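Local coordinates for CPXV203 protein (PDB 4HKJ) that probably binds host MHC class I molecules and keeps them in the endoplasmic reticulum, away from the infected cell's surface, at residues K31-R39 against K182-D190. Residues are numbered along the deposited sequence; the frame is centred on the assembly and turned at random.
Sequences KRTDCSVHR and KTCTNTKFD
Cys35 and Cys184 are joined covalently, SG to SG, in a disulfide whose torsion about the S-S bond is -106°. The Cys35 sulfur sits between its own backbone N and carbonyl carbon (chi1 61°), whereas that of Cys184 lies anti to its carbonyl carbon; these settings bring the sulfurs together between chains running in roughly the same direction. Val37 packs its CG1 methyl against Cys184 CB, 3.6 Å away.

Backbone bonds make a single parallel bridge between Ser36 and Thr185. Thr185 N gives its hydrogen to Cys35 O at 3.1 Å, and Thr185 O in turn accepts from Val37 N at 2.8 Å, so both polar backbone atoms of Thr185 are used.

Side-chain polar contacts gather at Thr187 O. Ser36 OG donates to Thr187 O over 2.8 Å, from above the carbonyl plane, and His38 NE2 donates weakly to the same oxygen at 2.9 Å. On the other side of CE1, His38 ND1 donates weakly to Asn186 OD1, ring and amide planes 76° apart. Both bonds together would need a doubly protonated, positive imidazole, which such bent bonds at 3.0 Å resolution do not establish.

Phe189 presents its edge: CZ meets Thr33 CG2 at 3.8 Å, CE1 points at Asp34 O, and CD1 lies beside Ser36 OG.

Ser36 and His38 are also backbone-bonded to strand 45-50, and Cys184 to strand 71-77. The contact, holding one of five disulfides, thus ties short edge strand 36-38 of one sheet to the chain leaving edge strand 182-183 of the other, joining N- and C-terminal parts of the poxvirus T4-like (VCCI clan) fold. Disulfide and main-chain bonds fix the register; beyond Thr185 the tail relies on Ser36 OG, weak His38 bonds and Phe189 packing on Thr33 and Asp34.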
loop_
_atom_site.group_PDB
_atom_site.type_symbol
_atom_site.label_atom_id
_atom_site.label_comp_id
_atom_site.label_asym_id
_atom_site.label_seq_id
_atom_site.Cartn_x
_atom_site.Cartn_y
_atom_site.Cartn_z
ATOM N N LYS D 31 3.852 -21.037 -10.882
ATOM C CA LYS D 31 5.107 -21.704 -10.553
ATOM C C LYS D 31 6.311 -20.787 -10.751
ATOM O O LYS D 31 6.386 -20.047 -11.732
ATOM C CB LYS D 31 5.270 -22.974 -11.392
ATOM C CG LYS D 31 6.517 -23.781 -11.066
ATOM C CD LYS D 31 6.597 -25.044 -11.907
ATOM C CE LYS D 31 7.855 -25.836 -11.588
ATOM N NZ LYS D 31 7.942 -27.081 -12.397
ATOM N N ARG D 32 7.247 -20.843 -9.810
ATOM C CA ARG D 32 8.483 -20.077 -9.902
ATOM C C ARG D 32 9.377 -20.637 -10.998
ATOM O O ARG D 32 9.565 -21.850 -11.096
ATOM C CB ARG D 32 9.226 -20.107 -8.567
ATOM C CG ARG D 32 10.593 -19.444 -8.603
ATOM C CD ARG D 32 11.258 -19.453 -7.235
ATOM N NE ARG D 32 11.570 -20.804 -6.772
ATOM C CZ ARG D 32 10.840 -21.484 -5.894
ATOM N NH1 ARG D 32 9.746 -20.945 -5.376
ATOM N NH2 ARG D 32 11.204 -22.707 -5.532
ATOM N N THR D 33 9.931 -19.753 -11.821
ATOM C CA THR D 33 10.803 -20.179 -12.911
ATOM C C THR D 33 11.726 -19.061 -13.383
ATOM O O THR D 33 11.607 -17.912 -12.953
ATOM C CB THR D 33 9.990 -20.690 -14.114
ATOM O OG1 THR D 33 10.876 -21.231 -15.102
ATOM C CG2 THR D 33 9.181 -19.560 -14.730
ATOM N N ASP D 34 12.651 -19.413 -14.271
ATOM C CA ASP D 34 13.516 -18.431 -14.910
ATOM C C ASP D 34 12.682 -17.573 -15.847
ATOM O O ASP D 34 11.604 -17.982 -16.278
ATOM C CB ASP D 34 14.624 -19.127 -15.702
ATOM C CG ASP D 34 15.502 -20.001 -14.833
ATOM O OD1 ASP D 34 14.980 -20.612 -13.875
ATOM O OD2 ASP D 34 16.719 -20.081 -15.108
ATOM N N CYS D 35 13.179 -16.384 -16.165
ATOM C CA CYS D 35 12.461 -15.489 -17.063
ATOM C C CYS D 35 13.271 -15.150 -18.309
ATOM O O CYS D 35 14.501 -15.080 -18.268
ATOM C CB CYS D 35 12.033 -14.213 -16.333
ATOM S SG CYS D 35 13.393 -13.225 -15.674
ATOM N N SER D 36 12.568 -14.945 -19.416
ATOM C CA SER D 36 13.198 -14.585 -20.677
ATOM C C SER D 36 12.770 -13.186 -21.099
ATOM O O SER D 36 11.775 -12.662 -20.604
ATOM C CB SER D 36 12.833 -15.598 -21.761
ATOM O OG SER D 36 13.327 -16.886 -21.439
ATOM N N VAL D 37 13.530 -12.580 -22.006
ATOM C CA VAL D 37 13.188 -11.261 -22.530
ATOM C C VAL D 37 13.718 -11.082 -23.951
ATOM O O VAL D 37 14.885 -11.356 -24.231
ATOM C CB VAL D 37 13.695 -10.122 -21.612
ATOM C CG1 VAL D 37 15.185 -10.273 -21.326
ATOM C CG2 VAL D 37 13.394 -8.760 -22.226
ATOM N N HIS D 38 12.848 -10.639 -24.853
ATOM C CA HIS D 38 13.225 -10.467 -26.248
ATOM C C HIS D 38 12.624 -9.191 -26.819
ATOM O O HIS D 38 11.541 -8.772 -26.415
ATOM C CB HIS D 38 12.754 -11.665 -27.077
ATOM C CG HIS D 38 13.073 -12.991 -26.463
ATOM N ND1 HIS D 38 14.254 -13.660 -26.706
ATOM C CD2 HIS D 38 12.366 -13.773 -25.612
ATOM C CE1 HIS D 38 14.259 -14.796 -26.032
ATOM N NE2 HIS D 38 13.126 -14.889 -25.360
ATOM N N ARG D 39 13.336 -8.573 -27.757
ATOM C CA ARG D 39 12.790 -7.454 -28.509
ATOM C C ARG D 39 12.262 -7.973 -29.839
ATOM O O ARG D 39 13.040 -8.275 -30.744
ATOM C CB ARG D 39 13.852 -6.381 -28.752
ATOM C CG ARG D 39 13.382 -5.249 -29.653
ATOM C CD ARG D 39 14.551 -4.485 -30.252
ATOM N NE ARG D 39 14.131 -3.657 -31.379
ATOM C CZ ARG D 39 14.014 -4.102 -32.627
ATOM N NH1 ARG D 39 14.287 -5.369 -32.908
ATOM N NH2 ARG D 39 13.625 -3.282 -33.592
ATOM N N LYS D 182 15.786 -12.042 -10.316
ATOM C CA LYS D 182 16.671 -12.635 -11.311
ATOM C C LYS D 182 16.528 -11.925 -12.651
ATOM O O LYS D 182 15.420 -11.759 -13.158
ATOM C CB LYS D 182 16.381 -14.128 -11.475
ATOM C CG LYS D 182 16.685 -14.957 -10.241
ATOM C CD LYS D 182 18.139 -14.808 -9.830
ATOM C CE LYS D 182 18.420 -15.509 -8.512
ATOM N NZ LYS D 182 19.837 -15.341 -8.090
ATOM N N THR D 183 17.656 -11.511 -13.218
ATOM C CA THR D 183 17.657 -10.805 -14.493
ATOM C C THR D 183 17.218 -11.726 -15.628
ATOM O O THR D 183 17.765 -12.814 -15.803
ATOM C CB THR D 183 19.048 -10.221 -14.810
ATOM O OG1 THR D 183 19.477 -9.390 -13.725
ATOM C CG2 THR D 183 19.004 -9.399 -16.088
ATOM N N CYS D 184 16.222 -11.284 -16.390
ATOM C CA CYS D 184 15.700 -12.068 -17.503
ATOM C C CYS D 184 16.707 -12.136 -18.647
ATOM O O CYS D 184 17.371 -11.150 -18.962
ATOM C CB CYS D 184 14.368 -11.488 -17.986
ATOM S SG CYS D 184 13.058 -11.526 -16.736
ATOM N N THR D 185 16.811 -13.308 -19.266
ATOM C CA THR D 185 17.836 -13.557 -20.273
ATOM C C THR D 185 17.273 -13.636 -21.691
ATOM O O THR D 185 16.060 -13.694 -21.890
ATOM C CB THR D 185 18.606 -14.854 -19.971
ATOM O OG1 THR D 185 17.710 -15.970 -20.027
ATOM C CG2 THR D 185 19.230 -14.788 -18.585
ATOM N N ASN D 186 18.171 -13.640 -22.671
ATOM C CA ASN D 186 17.793 -13.714 -24.076
ATOM C C ASN D 186 17.799 -15.158 -24.570
ATOM O O ASN D 186 18.700 -15.569 -25.300
ATOM C CB ASN D 186 18.750 -12.869 -24.922
ATOM C CG ASN D 186 18.201 -12.556 -26.303
ATOM O OD1 ASN D 186 17.386 -13.301 -26.849
ATOM N ND2 ASN D 186 18.651 -11.447 -26.877
ATOM N N THR D 187 16.793 -15.923 -24.163
ATOM C CA THR D 187 16.674 -17.316 -24.577
ATOM C C THR D 187 15.212 -17.738 -24.648
ATOM O O THR D 187 14.350 -17.128 -24.018
ATOM C CB THR D 187 17.423 -18.260 -23.617
ATOM O OG1 THR D 187 17.313 -19.609 -24.086
ATOM C CG2 THR D 187 16.840 -18.168 -22.215
ATOM N N LYS D 188 14.935 -18.784 -25.420
ATOM C CA LYS D 188 13.572 -19.284 -25.569
ATOM C C LYS D 188 13.041 -19.898 -24.273
ATOM O O LYS D 188 13.775 -20.041 -23.295
ATOM C CB LYS D 188 13.493 -20.305 -26.706
ATOM C CG LYS D 188 13.662 -19.710 -28.094
ATOM C CD LYS D 188 13.440 -20.764 -29.169
ATOM C CE LYS D 188 13.581 -20.182 -30.567
ATOM N NZ LYS D 188 13.346 -21.210 -31.620
ATOM N N PHE D 189 11.761 -20.255 -24.276
ATOM C CA PHE D 189 11.123 -20.832 -23.097
ATOM C C PHE D 189 10.740 -22.287 -23.356
ATOM O O PHE D 189 10.871 -22.778 -24.478
ATOM C CB PHE D 189 9.892 -20.014 -22.707
ATOM C CG PHE D 189 9.690 -19.891 -21.223
ATOM C CD1 PHE D 189 10.571 -19.150 -20.451
ATOM C CD2 PHE D 189 8.613 -20.501 -20.603
ATOM C CE1 PHE D 189 10.388 -19.030 -19.086
ATOM C CE2 PHE D 189 8.423 -20.384 -19.239
ATOM C CZ PHE D 189 9.312 -19.647 -18.479
ATOM N N ASP D 190 10.262 -22.972 -22.322
ATOM C CA ASP D 190 9.959 -24.396 -22.437
ATOM C C ASP D 190 8.841 -24.867 -21.507
ATOM O O ASP D 190 7.940 -25.588 -21.937
ATOM C CB ASP D 190 11.224 -25.227 -22.208
ATOM C CG ASP D 190 11.978 -24.812 -20.959
ATOM O OD1 ASP D 190 11.845 -23.642 -20.540
ATOM O OD2 ASP D 190 12.706 -25.657 -20.396
#